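Local coordinates for Pdx2 protein (Plasmodium falciparum, PDB 2ABW) that hydrolyses glutamine to glutamate and ammonia, which is channelled to the active site of its partner Pdx1 for making pyridoxal 5'-phosphate (vitamin B6), at residues G113-I117 with V185-L191. Sequence-based numbering, arbitrary orientation.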
ATOM      1  N   GLY A 113       7.530  -3.720   7.599  1.00 18.20           N
ATOM      2  CA  GLY A 113       8.630  -2.864   7.112  1.00 16.63           C
ATOM      3  C   GLY A 113       8.578  -2.631   5.597  1.00 15.99           C
ATOM      4  O   GLY A 113       7.712  -3.206   4.917  1.00 17.68           O
ATOM      5  N   GLY A 114       9.511  -1.748   5.130  1.00 15.33           N
ATOM      6  CA  GLY A 114       9.640  -1.516   3.666  1.00 15.64           C
ATOM      7  C   GLY A 114       9.645  -0.019   3.335  1.00 16.64           C
ATOM      8  O   GLY A 114      10.234   0.399   2.371  1.00 18.24           O
ATOM      9  N   LEU A 115       8.943   0.768   4.143  1.00 16.36           N
ATOM     10  CA  LEU A 115       8.973   2.240   4.026  1.00 15.38           C
ATOM     11  C   LEU A 115       9.613   2.843   5.283  1.00 15.36           C
ATOM     12  O   LEU A 115       9.065   2.648   6.396  1.00 16.14           O
ATOM     13  CB  LEU A 115       7.525   2.763   3.870  1.00 16.41           C
ATOM     14  CG  LEU A 115       6.812   2.306   2.591  1.00 17.46           C
ATOM     15  CD1 LEU A 115       5.385   2.707   2.663  1.00 17.06           C
ATOM     16  CD2 LEU A 115       7.535   2.820   1.392  1.00 17.65           C
ATOM     17  N   ASP A 116      10.704   3.529   5.079  1.00 16.09           N
ATOM     18  CA  ASP A 116      11.453   4.172   6.218  1.00 17.92           C
ATOM     19  C   ASP A 116      10.787   5.496   6.541  1.00 17.13           C
ATOM     20  O   ASP A 116      11.288   6.568   6.238  1.00 17.68           O
ATOM     21  CB  ASP A 116      12.918   4.252   5.971  1.00 18.89           C
ATOM     22  CG  ASP A 116      13.574   2.848   5.961  1.00 24.89           C
ATOM     23  OD1 ASP A 116      13.047   1.863   6.587  1.00 34.77           O
ATOM     24  OD2 ASP A 116      14.558   2.720   5.217  1.00 30.11           O
ATOM     25  N   ILE A 117       9.610   5.360   7.178  1.00 15.62           N
ATOM     26  CA  ILE A 117       8.826   6.502   7.602  1.00 16.91           C
ATOM     27  C   ILE A 117       8.253   6.245   8.987  1.00 16.97           C
ATOM     28  O   ILE A 117       8.146   5.157   9.460  1.00 16.57           O
ATOM     29  CB  ILE A 117       7.641   6.744   6.638  1.00 16.72           C
ATOM     30  CG1 ILE A 117       6.590   5.597   6.677  1.00 16.26           C
ATOM     31  CG2 ILE A 117       8.181   7.013   5.231  1.00 16.33           C
ATOM     32  CD1 ILE A 117       5.470   5.685   5.619  1.00 16.95           C
ATOM     33  N   VAL A 185       4.180   7.665  -0.822  1.00 15.20           N
ATOM     34  CA  VAL A 185       5.644   7.528  -0.820  1.00 15.17           C
ATOM     35  C   VAL A 185       6.023   6.261  -1.552  1.00 15.91           C
ATOM     36  O   VAL A 185       5.212   5.314  -1.629  1.00 15.72           O
ATOM     37  CB  VAL A 185       6.217   7.453   0.621  1.00 16.72           C
ATOM     38  CG1 VAL A 185       6.086   8.851   1.281  1.00 15.26           C
ATOM     39  CG2 VAL A 185       5.597   6.393   1.502  1.00 16.63           C
ATOM     40  N   GLU A 186       7.246   6.230  -2.033  1.00 15.90           N
ATOM     41  CA  GLU A 186       7.750   5.043  -2.709  1.00 15.16           C
ATOM     42  C   GLU A 186       9.186   4.833  -2.277  1.00 16.89           C
ATOM     43  O   GLU A 186       9.993   5.781  -2.256  1.00 17.56           O
ATOM     44  CB  GLU A 186       7.613   5.249  -4.234  1.00 15.64           C
ATOM     45  CG  GLU A 186       7.951   3.962  -5.045  1.00 15.95           C
ATOM     46  CD  GLU A 186       7.515   4.075  -6.505  1.00 17.73           C
ATOM     47  OE1 GLU A 186       7.258   5.227  -6.965  1.00 20.34           O
ATOM     48  OE2 GLU A 186       7.535   3.090  -7.225  1.00 20.27           O
ATOM     49  N   GLN A 187       9.563   3.607  -1.993  1.00 14.73           N
ATOM     50  CA  GLN A 187      10.946   3.319  -1.559  1.00 16.02           C
ATOM     51  C   GLN A 187      11.273   1.930  -2.115  1.00 15.95           C
ATOM     52  O   GLN A 187      10.629   0.978  -1.705  1.00 16.00           O
ATOM     53  CB  GLN A 187      11.108   3.281  -0.047  1.00 16.76           C
ATOM     54  CG  GLN A 187      12.585   3.103   0.359  1.00 17.64           C
ATOM     55  CD  GLN A 187      12.780   3.129   1.802  1.00 17.58           C
ATOM     56  OE1 GLN A 187      11.823   3.341   2.587  1.00 19.85           O
ATOM     57  NE2 GLN A 187      14.044   2.851   2.218  1.00 20.78           N
ATOM     58  N   ASN A 188      12.224   1.891  -3.050  1.00 16.08           N
ATOM     59  CA  ASN A 188      12.624   0.605  -3.640  1.00 15.01           C
ATOM     60  C   ASN A 188      11.336  -0.055  -4.179  1.00 14.89           C
ATOM     61  O   ASN A 188      10.569   0.631  -4.883  1.00 16.78           O
ATOM     62  CB  ASN A 188      13.352  -0.266  -2.648  1.00 17.69           C
ATOM     63  CG  ASN A 188      14.575   0.373  -2.031  1.00 20.76           C
ATOM     64  OD1 ASN A 188      15.430   0.810  -2.753  1.00 24.81           O
ATOM     65  ND2 ASN A 188      14.611   0.476  -0.674  1.00 26.36           N
ATOM     66  N   ASN A 189      11.060  -1.307  -3.801  1.00 14.71           N
ATOM     67  CA  ASN A 189       9.908  -2.037  -4.273  1.00 14.89           C
ATOM     68  C   ASN A 189       8.558  -1.762  -3.602  1.00 14.76           C
ATOM     69  O   ASN A 189       7.540  -2.407  -3.907  1.00 15.63           O
ATOM     70  CB  ASN A 189      10.187  -3.536  -4.185  1.00 14.03           C
ATOM     71  CG  ASN A 189      10.595  -3.980  -2.811  1.00 16.31           C
ATOM     72  OD1 ASN A 189      11.544  -3.448  -2.248  1.00 17.64           O
ATOM     73  ND2 ASN A 189       9.906  -5.028  -2.240  1.00 15.40           N
ATOM     74  N   CYS A 190       8.535  -0.803  -2.674  1.00 14.71           N
ATOM     75  CA  CYS A 190       7.384  -0.484  -1.856  1.00 14.80           C
ATOM     76  C   CYS A 190       6.703   0.831  -2.174  1.00 14.81           C
ATOM     77  O   CYS A 190       7.359   1.843  -2.347  1.00 15.89           O
ATOM     78  CB  CYS A 190       7.788  -0.423  -0.387  1.00 14.52           C
ATOM     79  SG  CYS A 190       8.509  -2.002   0.223  1.00 18.73           S
ATOM     80  N   LEU A 191       5.384   0.799  -2.253  1.00 15.28           N
ATOM     81  CA  LEU A 191       4.574   1.962  -2.480  1.00 14.57           C
ATOM     82  C   LEU A 191       3.628   2.048  -1.359  1.00 14.28           C
ATOM     83  O   LEU A 191       3.029   1.054  -0.932  1.00 14.97           O
ATOM     84  CB  LEU A 191       3.784   1.791  -3.798  1.00 14.68           C
ATOM     85  CG  LEU A 191       2.727   2.799  -4.169  1.00 16.13           C
ATOM     86  CD1 LEU A 191       3.407   4.183  -4.454  1.00 17.25           C
ATOM     87  CD2 LEU A 191       1.941   2.330  -5.383  1.00 16.75           C
TER
HETATM   88  O   HOH W   1      12.280  -0.668   1.011  1.00 24.39           O
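Leu115 is the main knob: its isobutyl end drops into a hollow of the hairpin walled by Val185, the CB of Gln187 and Cys190. Leu115 CD2 settles 3.7 Å from Cys190 CB, while Leu115 CD1 lies 3.9 Å from Val185 CG2. Val185 CG2 also meets Ile117 CD1 tip to tip at 4.2 Å, sitting in the groove formed by the Leu115 and Ile117 tips. Beside this apolar patch the Gln187 side chain spans the gap fully extended, CG anti to the backbone N (chi1 -175°). Gln187 OE1 accepts from Asp116 N at 2.7 Å, in the carbonyl plane; Gln187 NE2 gives a nearly straight bond to Asp116 OD2 (3.0 Å), met from above the carboxylate plane, the two flat groups being 71° apart. This two-point grip limits rotation of the amide, and Glu165 takes a further NE2 hydrogen bond. Gly114, lacking a side chain, lets Cys190 SG come within 3.7 Å of its CA; its carbonyl is bridged by a water to Asn188 ND2. Strands 180-187 and 190-193 form a tight two-residue beta-hairpin closed by a type II' turn; the Leu115 side chain lies about 11 Å from that of the nucleophile Cys87. The contact packs the three-stranded sheet (94-98, 115-120, 157-161) against this hairpin of the large mixed sheet, where helix 204-219 supplies Tyr208 (hydrogen bond) and Lys212 (salt bridge) to Glu186.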